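Local coordinates for DsbA family protein (Salmonella typhimurium, PDB 7JVE) that acts as a trimeric thioredoxin-like enzyme of the DsbA family, with both thiol oxidase and disulfide isomerase activities, at residues A[58-69]-A[206-214]; A[127-137]-A[164-173]. All coordinates share one frame; numbering follows the deposited sequence. Where two conformers were deposited one is given.

Interaction 1 of 2, residues A[58-69]-A[206-214]. With EDO (1,2-ethanediol), chain M.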
loop_
_atom_site.group_PDB
_atom_site.type_symbol
_atom_site.label_atom_id
_atom_site.label_comp_id
_atom_site.label_asym_id
_atom_site.label_seq_id
_atom_site.Cartn_x
_atom_site.Cartn_y
_atom_site.Cartn_z
ATOM N N TYR A 58 5.170 20.611 -13.229
ATOM C CA TYR A 58 3.997 21.263 -12.646
ATOM C C TYR A 58 4.194 22.770 -12.541
ATOM O O TYR A 58 3.257 23.543 -12.790
ATOM C CB TYR A 58 3.686 20.693 -11.255
ATOM C CG TYR A 58 2.802 19.469 -11.257
ATOM C CD1 TYR A 58 1.588 19.456 -11.956
ATOM C CD2 TYR A 58 3.161 18.331 -10.531
ATOM C CE1 TYR A 58 0.766 18.344 -11.949
ATOM C CE2 TYR A 58 2.346 17.217 -10.520
ATOM C CZ TYR A 58 1.164 17.225 -11.224
ATOM O OH TYR A 58 0.379 16.108 -11.208
ATOM N N VAL A 59 5.400 23.206 -12.157
ATOM C CA VAL A 59 5.671 24.634 -12.069
ATOM C C VAL A 59 5.480 25.297 -13.431
ATOM O O VAL A 59 4.871 26.372 -13.539
ATOM C CB VAL A 59 7.083 24.883 -11.506
ATOM C CG1 VAL A 59 7.504 26.318 -11.792
ATOM C CG2 VAL A 59 7.121 24.598 -9.998
ATOM N N GLN A 60 5.982 24.662 -14.496
ATOM C CA GLN A 60 5.777 25.205 -15.834
ATOM C C GLN A 60 4.294 25.344 -16.146
ATOM O O GLN A 60 3.878 26.330 -16.760
ATOM C CB GLN A 60 6.461 24.324 -16.885
ATOM C CG GLN A 60 7.968 24.452 -16.901
ATOM C CD GLN A 60 8.394 25.859 -17.294
ATOM O OE1 GLN A 60 8.031 26.354 -18.365
ATOM N NE2 GLN A 60 9.129 26.526 -16.410
ATOM N N LEU A 61 3.484 24.346 -15.754
ATOM C CA LEU A 61 2.046 24.411 -16.014
ATOM C C LEU A 61 1.400 25.555 -15.241
ATOM O O LEU A 61 0.558 26.282 -15.790
ATOM C CB LEU A 61 1.384 23.080 -15.660
ATOM C CG LEU A 61 1.767 21.896 -16.557
ATOM C CD1 LEU A 61 1.146 20.591 -16.050
ATOM C CD2 LEU A 61 1.337 22.177 -18.000
ATOM N N ALA A 62 1.800 25.741 -13.970
ATOM C CA ALA A 62 1.312 26.866 -13.171
ATOM C C ALA A 62 1.628 28.202 -13.829
ATOM O O ALA A 62 0.769 29.093 -13.886
ATOM C CB ALA A 62 1.916 26.827 -11.773
ATOM N N LEU A 63 2.853 28.364 -14.336
ATOM C CA LEU A 63 3.192 29.610 -15.013
ATOM C C LEU A 63 2.357 29.794 -16.268
ATOM O O LEU A 63 1.925 30.911 -16.570
ATOM C CB LEU A 63 4.683 29.658 -15.343
ATOM C CG LEU A 63 5.559 29.711 -14.089
ATOM C CD1 LEU A 63 7.042 29.489 -14.427
ATOM C CD2 LEU A 63 5.345 31.014 -13.314
ATOM N N GLN A 64 2.090 28.711 -17.000
ATOM C CA GLN A 64 1.316 28.845 -18.233
ATOM C C GLN A 64 -0.154 29.200 -17.952
ATOM O O GLN A 64 -0.765 29.979 -18.695
ATOM C CB GLN A 64 1.420 27.560 -19.053
ATOM C CG GLN A 64 0.626 27.597 -20.338
ATOM C CD GLN A 64 0.577 26.263 -21.085
ATOM O OE1 GLN A 64 1.349 25.330 -20.818
ATOM N NE2 GLN A 64 -0.340 26.176 -22.041
ATOM N N TYR A 65 -0.743 28.658 -16.884
ATOM C CA TYR A 65 -2.154 28.896 -16.591
ATOM C C TYR A 65 -2.353 29.884 -15.448
ATOM O O TYR A 65 -3.378 29.853 -14.770
ATOM C CB TYR A 65 -2.873 27.572 -16.312
ATOM C CG TYR A 65 -2.899 26.705 -17.558
ATOM C CD1 TYR A 65 -3.839 26.907 -18.561
ATOM C CD2 TYR A 65 -1.948 25.710 -17.747
ATOM C CE1 TYR A 65 -3.845 26.120 -19.709
ATOM C CE2 TYR A 65 -1.938 24.929 -18.882
ATOM C CZ TYR A 65 -2.883 25.138 -19.864
ATOM O OH TYR A 65 -2.849 24.350 -20.986
ATOM N N ARG A 66 -1.390 30.778 -15.232
ATOM C CA ARG A 66 -1.493 31.747 -14.145
ATOM C C ARG A 66 -2.833 32.488 -14.162
ATOM O O ARG A 66 -3.494 32.626 -13.125
ATOM C CB ARG A 66 -0.329 32.741 -14.229
ATOM C CG ARG A 66 -0.314 33.768 -13.099
ATOM C CD ARG A 66 0.783 34.824 -13.289
ATOM N NE ARG A 66 1.705 34.855 -12.153
ATOM C CZ ARG A 66 2.951 34.396 -12.187
ATOM N NH1 ARG A 66 3.436 33.876 -13.303
ATOM N NH2 ARG A 66 3.713 34.462 -11.107
ATOM N N ALA A 67 -3.246 32.990 -15.329
ATOM C CA ALA A 67 -4.443 33.822 -15.356
ATOM C C ALA A 67 -5.658 33.033 -14.892
ATOM O O ALA A 67 -6.480 33.538 -14.113
ATOM C CB ALA A 67 -4.667 34.416 -16.752
ATOM N N GLU A 68 -5.779 31.789 -15.344
ATOM C CA GLU A 68 -6.887 30.952 -14.917
ATOM C C GLU A 68 -6.771 30.621 -13.434
ATOM O O GLU A 68 -7.767 30.667 -12.703
ATOM C CB GLU A 68 -6.917 29.674 -15.762
ATOM C CG GLU A 68 -7.223 29.951 -17.228
ATOM C CD GLU A 68 -5.960 30.128 -18.097
ATOM O OE1 GLU A 68 -5.903 29.521 -19.191
ATOM O OE2 GLU A 68 -5.001 30.822 -17.686
ATOM N N LEU A 69 -5.563 30.277 -12.975
ATOM C CA LEU A 69 -5.363 29.944 -11.568
ATOM C C LEU A 69 -5.774 31.097 -10.658
ATOM O O LEU A 69 -6.314 30.876 -9.569
ATOM C CB LEU A 69 -3.902 29.572 -11.320
ATOM C CG LEU A 69 -3.427 28.212 -11.840
ATOM C CD1 LEU A 69 -1.911 28.138 -11.817
ATOM C CD2 LEU A 69 -4.029 27.074 -11.039
ATOM N N ALA A 206 -11.787 21.684 -16.358
ATOM C CA ALA A 206 -10.923 21.950 -17.504
ATOM C C ALA A 206 -9.554 22.444 -17.051
ATOM O O ALA A 206 -8.526 22.003 -17.576
ATOM C CB ALA A 206 -11.580 22.960 -18.449
ATOM N N LEU A 207 -9.523 23.354 -16.068
ATOM C CA LEU A 207 -8.255 23.819 -15.518
ATOM C C LEU A 207 -7.507 22.699 -14.793
ATOM O O LEU A 207 -6.284 22.588 -14.914
ATOM C CB LEU A 207 -8.492 24.993 -14.567
ATOM C CG LEU A 207 -7.253 25.554 -13.852
ATOM C CD1 LEU A 207 -6.172 26.025 -14.858
ATOM C CD2 LEU A 207 -7.577 26.656 -12.837
ATOM N N ALA A 208 -8.212 21.867 -14.019
ATOM C CA ALA A 208 -7.521 20.743 -13.376
ATOM C C ALA A 208 -6.887 19.819 -14.411
ATOM O O ALA A 208 -5.769 19.330 -14.214
ATOM C CB ALA A 208 -8.468 19.958 -12.472
ATOM N N GLN A 209 -7.582 19.571 -15.520
ATOM C CA GLN A 209 -7.024 18.693 -16.540
ATOM C C GLN A 209 -5.813 19.330 -17.209
ATOM O O GLN A 209 -4.807 18.651 -17.460
ATOM C CB GLN A 209 -8.097 18.340 -17.569
ATOM C CG GLN A 209 -9.087 17.324 -17.015
ATOM C CD GLN A 209 -10.360 17.157 -17.843
ATOM O OE1 GLN A 209 -11.318 16.548 -17.380
ATOM N NE2 GLN A 209 -10.376 17.704 -19.057
ATOM N N HIS A 210 -5.902 20.628 -17.514
ATOM C CA HIS A 210 -4.749 21.356 -18.036
ATOM C C HIS A 210 -3.600 21.393 -17.039
ATOM O O HIS A 210 -2.436 21.416 -17.450
ATOM C CB HIS A 210 -5.136 22.789 -18.414
ATOM C CG HIS A 210 -5.937 22.880 -19.672
ATOM N ND1 HIS A 210 -6.901 23.848 -19.873
ATOM C CD2 HIS A 210 -5.932 22.113 -20.791
ATOM C CE1 HIS A 210 -7.441 23.683 -21.069
ATOM N NE2 HIS A 210 -6.872 22.638 -21.646
ATOM N N MET A 211 -3.898 21.425 -15.734
ATOM C CA MET A 211 -2.834 21.419 -14.739
ATOM C C MET A 211 -2.331 20.015 -14.448
ATOM O O MET A 211 -1.412 19.860 -13.645
ATOM C CB MET A 211 -3.316 22.078 -13.448
ATOM C CG MET A 211 -3.400 23.603 -13.545
ATOM S SD MET A 211 -1.793 24.373 -13.831
ATOM C CE MET A 211 -0.890 23.717 -12.440
ATOM N N ASP A 212 -2.911 18.992 -15.082
ATOM C CA ASP A 212 -2.631 17.601 -14.747
ATOM C C ASP A 212 -2.916 17.319 -13.268
ATOM O O ASP A 212 -2.147 16.639 -12.588
ATOM C CB ASP A 212 -1.187 17.230 -15.129
ATOM C CG ASP A 212 -0.985 15.725 -15.276
ATOM O OD1 ASP A 212 -1.986 14.978 -15.302
ATOM O OD2 ASP A 212 0.172 15.274 -15.340
ATOM N N PHE A 213 -4.042 17.842 -12.774
ATOM C CA PHE A 213 -4.587 17.554 -11.448
ATOM C C PHE A 213 -5.875 16.741 -11.505
ATOM O O PHE A 213 -6.614 16.705 -10.514
ATOM C CB PHE A 213 -4.914 18.852 -10.688
ATOM C CG PHE A 213 -3.719 19.715 -10.353
ATOM C CD1 PHE A 213 -2.458 19.170 -10.212
ATOM C CD2 PHE A 213 -3.887 21.081 -10.143
ATOM C CE1 PHE A 213 -1.385 19.965 -9.874
ATOM C CE2 PHE A 213 -2.812 21.878 -9.826
ATOM C CZ PHE A 213 -1.560 21.325 -9.701
ATOM N N SER A 214 -6.215 16.151 -12.643
ATOM C CA SER A 214 -7.513 15.482 -12.744
ATOM C C SER A 214 -7.619 14.366 -11.710
ATOM O O SER A 214 -6.778 13.462 -11.657
ATOM C CB SER A 214 -7.722 14.926 -14.147
ATOM O OG SER A 214 -9.092 14.648 -14.356
HETATM C C1 EDO M . 2.794 17.424 -15.021
HETATM O O1 EDO M . 2.195 16.635 -16.053
HETATM C C2 EDO M . 3.787 16.549 -14.263
HETATM O O2 EDO M . 4.525 15.712 -15.188
HETATM O O HOH W 1 -1.935 21.349 -20.110
#
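The hydroxyl of Y58 makes the one direct hydrogen bond between the segments, its OH giving to D212 O at 2.9 Å and lying 24° out of the plane of that carbonyl. M211 O and D212 O both sit at the edge of the ring, where the phenol meets the backbone. Tyrosine suits the place because its ring is long enough to carry a hydroxyl there while its carbons pack on F213; those two rings meet obliquely, CE1 of Y58 lying 3.4 Å from CE1 of F213. One face of the Y58 ring lies against a 1,2-ethanediol, probably from the crystallisation liquor, whose O1 donates to D212 OD2.

The backbone that receives Y58 is a Schellman motif: D212 takes positive phi, and the amides of D212 and F213 donate back to Q209 O and A208 O in the last turn. K162 of a second subunit bonds to Y58 OH and forms a salt bridge with D212 OD2, which brings this helix end into the trimer interface.

Apolar contacts fill the middle. M211, bent at both chi2 and chi3, lays its sulfur 3.9 Å from CB of L61 and brings CE to A62, whose small side chain leaves room for it. SD also makes an oblique Met-aromatic contact with Y65. L207 has CG anti to its backbone N (chi1 177°); its CD1 touches CB of Y65 and CB of E68, while CD2 meets CD2 of L69 at 4.0 Å.

Toward the solvent-exposed side, CB of H210 lies over one face of Y65, in a CH-pi contact 3.9 Å from the ring centroid. The two rings are nearly parallel, with planes 7° apart, but barely overlap. A water donates to H210 O and lies 3.3 Å from Y65 OH.

Interaction 2 of 2, residues A[127-137]-A[164-173]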
loop_
_atom_site.group_PDB
_atom_site.type_symbol
_atom_site.label_atom_id
_atom_site.label_comp_id
_atom_site.label_asym_id
_atom_site.label_seq_id
_atom_site.Cartn_x
_atom_site.Cartn_y
_atom_site.Cartn_z
ATOM N N ARG A 127 -19.487 12.202 -8.895
ATOM C CA ARG A 127 -19.614 13.316 -7.970
ATOM C C ARG A 127 -20.132 14.594 -8.620
ATOM O O ARG A 127 -20.477 15.533 -7.897
ATOM C CB ARG A 127 -18.280 13.574 -7.272
ATOM C CG ARG A 127 -17.844 12.344 -6.495
ATOM C CD ARG A 127 -16.725 12.627 -5.562
ATOM N NE ARG A 127 -16.345 11.413 -4.859
ATOM C CZ ARG A 127 -15.253 11.312 -4.129
ATOM N NH1 ARG A 127 -14.450 12.361 -4.008
ATOM N NH2 ARG A 127 -14.962 10.166 -3.539
ATOM N N TRP A 128 -20.240 14.648 -9.943
ATOM C CA TRP A 128 -20.627 15.898 -10.597
ATOM C C TRP A 128 -21.919 16.489 -10.053
ATOM O O TRP A 128 -21.939 17.694 -9.769
ATOM C CB TRP A 128 -20.711 15.674 -12.108
ATOM C CG TRP A 128 -19.375 15.627 -12.720
ATOM C CD1 TRP A 128 -18.310 14.879 -12.307
ATOM C CD2 TRP A 128 -18.936 16.356 -13.860
ATOM N NE1 TRP A 128 -17.242 15.092 -13.128
ATOM C CE2 TRP A 128 -17.593 16.005 -14.085
ATOM C CE3 TRP A 128 -19.550 17.272 -14.719
ATOM C CZ2 TRP A 128 -16.841 16.537 -15.137
ATOM C CZ3 TRP A 128 -18.804 17.797 -15.777
ATOM C CH2 TRP A 128 -17.463 17.426 -15.969
ATOM N N PRO A 129 -23.005 15.731 -9.855
ATOM C CA PRO A 129 -24.223 16.373 -9.312
ATOM C C PRO A 129 -24.016 17.013 -7.938
ATOM O O PRO A 129 -24.436 18.160 -7.723
ATOM C CB PRO A 129 -25.245 15.220 -9.290
ATOM C CG PRO A 129 -24.719 14.194 -10.283
ATOM C CD PRO A 129 -23.215 14.304 -10.178
ATOM N N VAL A 130 -23.342 16.329 -7.012
ATOM C CA VAL A 130 -23.116 16.890 -5.678
ATOM C C VAL A 130 -22.078 18.016 -5.717
ATOM O O VAL A 130 -22.290 19.088 -5.133
ATOM C CB VAL A 130 -22.723 15.777 -4.684
ATOM C CG1 VAL A 130 -22.245 16.361 -3.380
ATOM C CG2 VAL A 130 -23.931 14.873 -4.426
ATOM N N SER A 131 -20.941 17.800 -6.390
ATOM C CA SER A 131 -19.947 18.872 -6.483
ATOM C C SER A 131 -20.528 20.105 -7.168
ATOM O O SER A 131 -20.315 21.235 -6.710
ATOM C CB SER A 131 -18.685 18.401 -7.220
ATOM O OG SER A 131 -17.985 17.447 -6.458
ATOM N N GLY A 132 -21.266 19.907 -8.265
ATOM C CA GLY A 132 -21.853 21.044 -8.956
ATOM C C GLY A 132 -22.841 21.799 -8.090
ATOM O O GLY A 132 -22.856 23.032 -8.083
ATOM N N LEU A 133 -23.696 21.069 -7.368
ATOM C CA LEU A 133 -24.648 21.709 -6.466
ATOM C C LEU A 133 -23.932 22.484 -5.372
ATOM O O LEU A 133 -24.355 23.588 -5.011
ATOM C CB LEU A 133 -25.589 20.671 -5.838
ATOM C CG LEU A 133 -26.563 21.269 -4.805
ATOM C CD1 LEU A 133 -27.397 22.392 -5.439
ATOM C CD2 LEU A 133 -27.493 20.230 -4.125
ATOM N N ALA A 134 -22.866 21.907 -4.800
ATOM C CA ALA A 134 -22.159 22.605 -3.734
ATOM C C ALA A 134 -21.467 23.846 -4.271
ATOM O O ALA A 134 -21.388 24.860 -3.571
ATOM C CB ALA A 134 -21.148 21.677 -3.047
ATOM N N ALA A 135 -20.995 23.794 -5.518
ATOM C CA ALA A 135 -20.398 24.973 -6.132
ATOM C C ALA A 135 -21.447 26.053 -6.413
ATOM O O ALA A 135 -21.156 27.244 -6.267
ATOM C CB ALA A 135 -19.638 24.574 -7.402
ATOM N N ARG A 136 -22.678 25.668 -6.802
ATOM C CA ARG A 136 -23.738 26.664 -7.006
ATOM C C ARG A 136 -24.033 27.430 -5.722
ATOM O O ARG A 136 -24.122 28.666 -5.731
ATOM C CB ARG A 136 -25.028 26.014 -7.503
ATOM C CG ARG A 136 -25.039 25.550 -8.943
ATOM C CD ARG A 136 -26.444 25.031 -9.319
ATOM N NE ARG A 136 -26.410 24.397 -10.630
ATOM C CZ ARG A 136 -26.326 25.072 -11.773
ATOM N NH1 ARG A 136 -26.274 26.399 -11.760
ATOM N NH2 ARG A 136 -26.273 24.434 -12.921
ATOM N N VAL A 137 -24.220 26.703 -4.610
ATOM C CA VAL A 137 -24.489 27.346 -3.323
ATOM C C VAL A 137 -23.334 28.245 -2.936
ATOM O O VAL A 137 -23.523 29.423 -2.604
ATOM C CB VAL A 137 -24.750 26.298 -2.232
ATOM C CG1 VAL A 137 -25.056 27.007 -0.900
ATOM C CG2 VAL A 137 -25.865 25.354 -2.642
ATOM N N GLU A 164 -16.584 10.670 0.375
ATOM C CA GLU A 164 -16.368 9.447 -0.416
ATOM C C GLU A 164 -17.686 8.797 -0.834
ATOM O O GLU A 164 -17.824 7.569 -0.842
ATOM C CB GLU A 164 -15.476 8.464 0.347
ATOM C CG GLU A 164 -14.166 9.135 0.685
ATOM C CD GLU A 164 -13.214 9.238 -0.507
ATOM O OE1 GLU A 164 -13.520 8.643 -1.565
ATOM O OE2 GLU A 164 -12.209 9.996 -0.409
ATOM N N GLY A 165 -18.658 9.629 -1.208
ATOM C CA GLY A 165 -19.941 9.164 -1.686
ATOM C C GLY A 165 -21.087 9.363 -0.714
ATOM O O GLY A 165 -22.247 9.258 -1.127
ATOM N N ALA A 166 -20.802 9.677 0.553
ATOM C CA ALA A 166 -21.851 9.835 1.555
ATOM C C ALA A 166 -22.528 11.208 1.532
ATOM O O ALA A 166 -23.568 11.368 2.187
ATOM C CB ALA A 166 -21.288 9.571 2.962
ATOM N N LEU A 167 -21.975 12.203 0.836
ATOM C CA LEU A 167 -22.618 13.512 0.728
ATOM C C LEU A 167 -23.622 13.515 -0.424
ATOM O O LEU A 167 -23.239 13.320 -1.581
ATOM C CB LEU A 167 -21.579 14.610 0.519
ATOM C CG LEU A 167 -22.082 16.040 0.678
ATOM C CD1 LEU A 167 -22.603 16.258 2.080
ATOM C CD2 LEU A 167 -20.970 17.036 0.387
ATOM N N THR A 168 -24.896 13.750 -0.116
ATOM C CA THR A 168 -25.955 13.769 -1.119
ATOM C C THR A 168 -26.409 15.198 -1.411
ATOM O O THR A 168 -26.178 16.121 -0.632
ATOM C CB THR A 168 -27.166 12.950 -0.666
ATOM O OG1 THR A 168 -27.722 13.564 0.500
ATOM C CG2 THR A 168 -26.800 11.490 -0.392
ATOM N N GLU A 169 -27.101 15.366 -2.545
ATOM C CA GLU A 169 -27.675 16.675 -2.841
ATOM C C GLU A 169 -28.616 17.103 -1.730
ATOM O O GLU A 169 -28.579 18.258 -1.286
ATOM C CB GLU A 169 -28.386 16.684 -4.199
ATOM C CG GLU A 169 -27.356 16.601 -5.309
ATOM C CD GLU A 169 -27.916 16.632 -6.730
ATOM O OE1 GLU A 169 -28.769 17.467 -7.052
ATOM O OE2 GLU A 169 -27.539 15.756 -7.536
ATOM N N HIS A 170 -29.423 16.168 -1.224
ATOM C CA HIS A 170 -30.284 16.468 -0.083
ATOM C C HIS A 170 -29.501 17.076 1.075
ATOM O O HIS A 170 -29.981 18.018 1.714
ATOM C CB HIS A 170 -31.009 15.211 0.392
ATOM C CG HIS A 170 -31.798 15.426 1.645
ATOM N ND1 HIS A 170 -33.022 16.071 1.656
ATOM C CD2 HIS A 170 -31.527 15.114 2.933
ATOM C CE1 HIS A 170 -33.472 16.139 2.896
ATOM N NE2 HIS A 170 -32.584 15.568 3.690
ATOM N N ASP A 171 -28.304 16.535 1.372
ATOM C CA ASP A 171 -27.470 17.072 2.453
ATOM C C ASP A 171 -27.059 18.508 2.165
ATOM O O ASP A 171 -27.069 19.368 3.050
ATOM C CB ASP A 171 -26.201 16.230 2.645
ATOM C CG ASP A 171 -26.466 14.854 3.213
ATOM O OD1 ASP A 171 -27.412 14.692 4.019
ATOM O OD2 ASP A 171 -25.697 13.922 2.849
ATOM N N VAL A 172 -26.624 18.765 0.937
ATOM C CA VAL A 172 -26.183 20.103 0.564
ATOM C C VAL A 172 -27.335 21.092 0.692
ATOM O O VAL A 172 -27.195 22.155 1.310
ATOM C CB VAL A 172 -25.585 20.077 -0.857
ATOM C CG1 VAL A 172 -25.192 21.481 -1.327
ATOM C CG2 VAL A 172 -24.389 19.142 -0.875
ATOM N N TYR A 173 -28.503 20.746 0.129
ATOM C CA TYR A 173 -29.660 21.626 0.241
ATOM C C TYR A 173 -30.015 21.878 1.695
ATOM O O TYR A 173 -30.393 22.999 2.067
ATOM C CB TYR A 173 -30.876 21.028 -0.457
ATOM C CG TYR A 173 -30.845 21.037 -1.955
ATOM C CD1 TYR A 173 -30.567 22.192 -2.657
ATOM C CD2 TYR A 173 -31.138 19.886 -2.667
ATOM C CE1 TYR A 173 -30.554 22.186 -4.024
ATOM C CE2 TYR A 173 -31.136 19.869 -4.016
ATOM C CZ TYR A 173 -30.854 21.022 -4.697
ATOM O OH TYR A 173 -30.850 20.994 -6.066
HETATM O O HOH W 2 -12.251 11.216 -2.881
#
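L133 lays CD2 over one face of the Y173 ring, 3.5 Å from its centroid and 13° off the normal, a CH-pi contact suited to a branched aliphatic side chain. With CG anti to the backbone N (chi1 176°), L133 also sets CG 3.7 Å from CG1 of V172. Compact and branched, V172 is a knob in the hole formed by V130, L133, A134 and V137; A134 is small enough to let it approach. V130 adds CG1 4.0 Å from CD2 of L167.

This single knob-into-hole contact sits between helices 128-137 and 169-173, which run nearly parallel at 11° with axes 9.6 Å apart, in the helical part of this DsbA-family fold. A capping box starts the second helix: the short polar side chains of T168 and D171 accept amides there, D171 N donating to T168 OG1 at 3.2 Å and T168 N to D171 OD2.

Farther out, R127, long enough when extended to span to E164, forms a salt bridge, NH2 to OE1 2.9 Å, though the position of OE1 is less certain. A water accepts from R127 NH1 and donates to E164 OE2. D91 pairs with R127 NH1, while S95 N, just after C94 of the redox-active disulfide, donates to E164 OE2.

How the interactions relate
Interaction 1 encloses interaction 2 along the chain: segment 58-69 comes first, then 127-137 and 164-173, and last 206-214. Their centres are 25 Å apart and their nearest atoms about 6 Å, without touching. Interaction 1 joins the end of the long helix 37-64 and helix 66-69 to helix 199-210, beside strands 84-90 and 218-223 of the central sheet. Interaction 2 lies in the helical region, between helices 128-145 and 169-176. Helix 199-210 links them, since W128 and S131 pack against it. K162, just before segment 164-173, pairs with D171 in its own chain and, from a second subunit, reaches interaction 1, so the start of segment 164-173 in one subunit probably lies near interaction 1 of another.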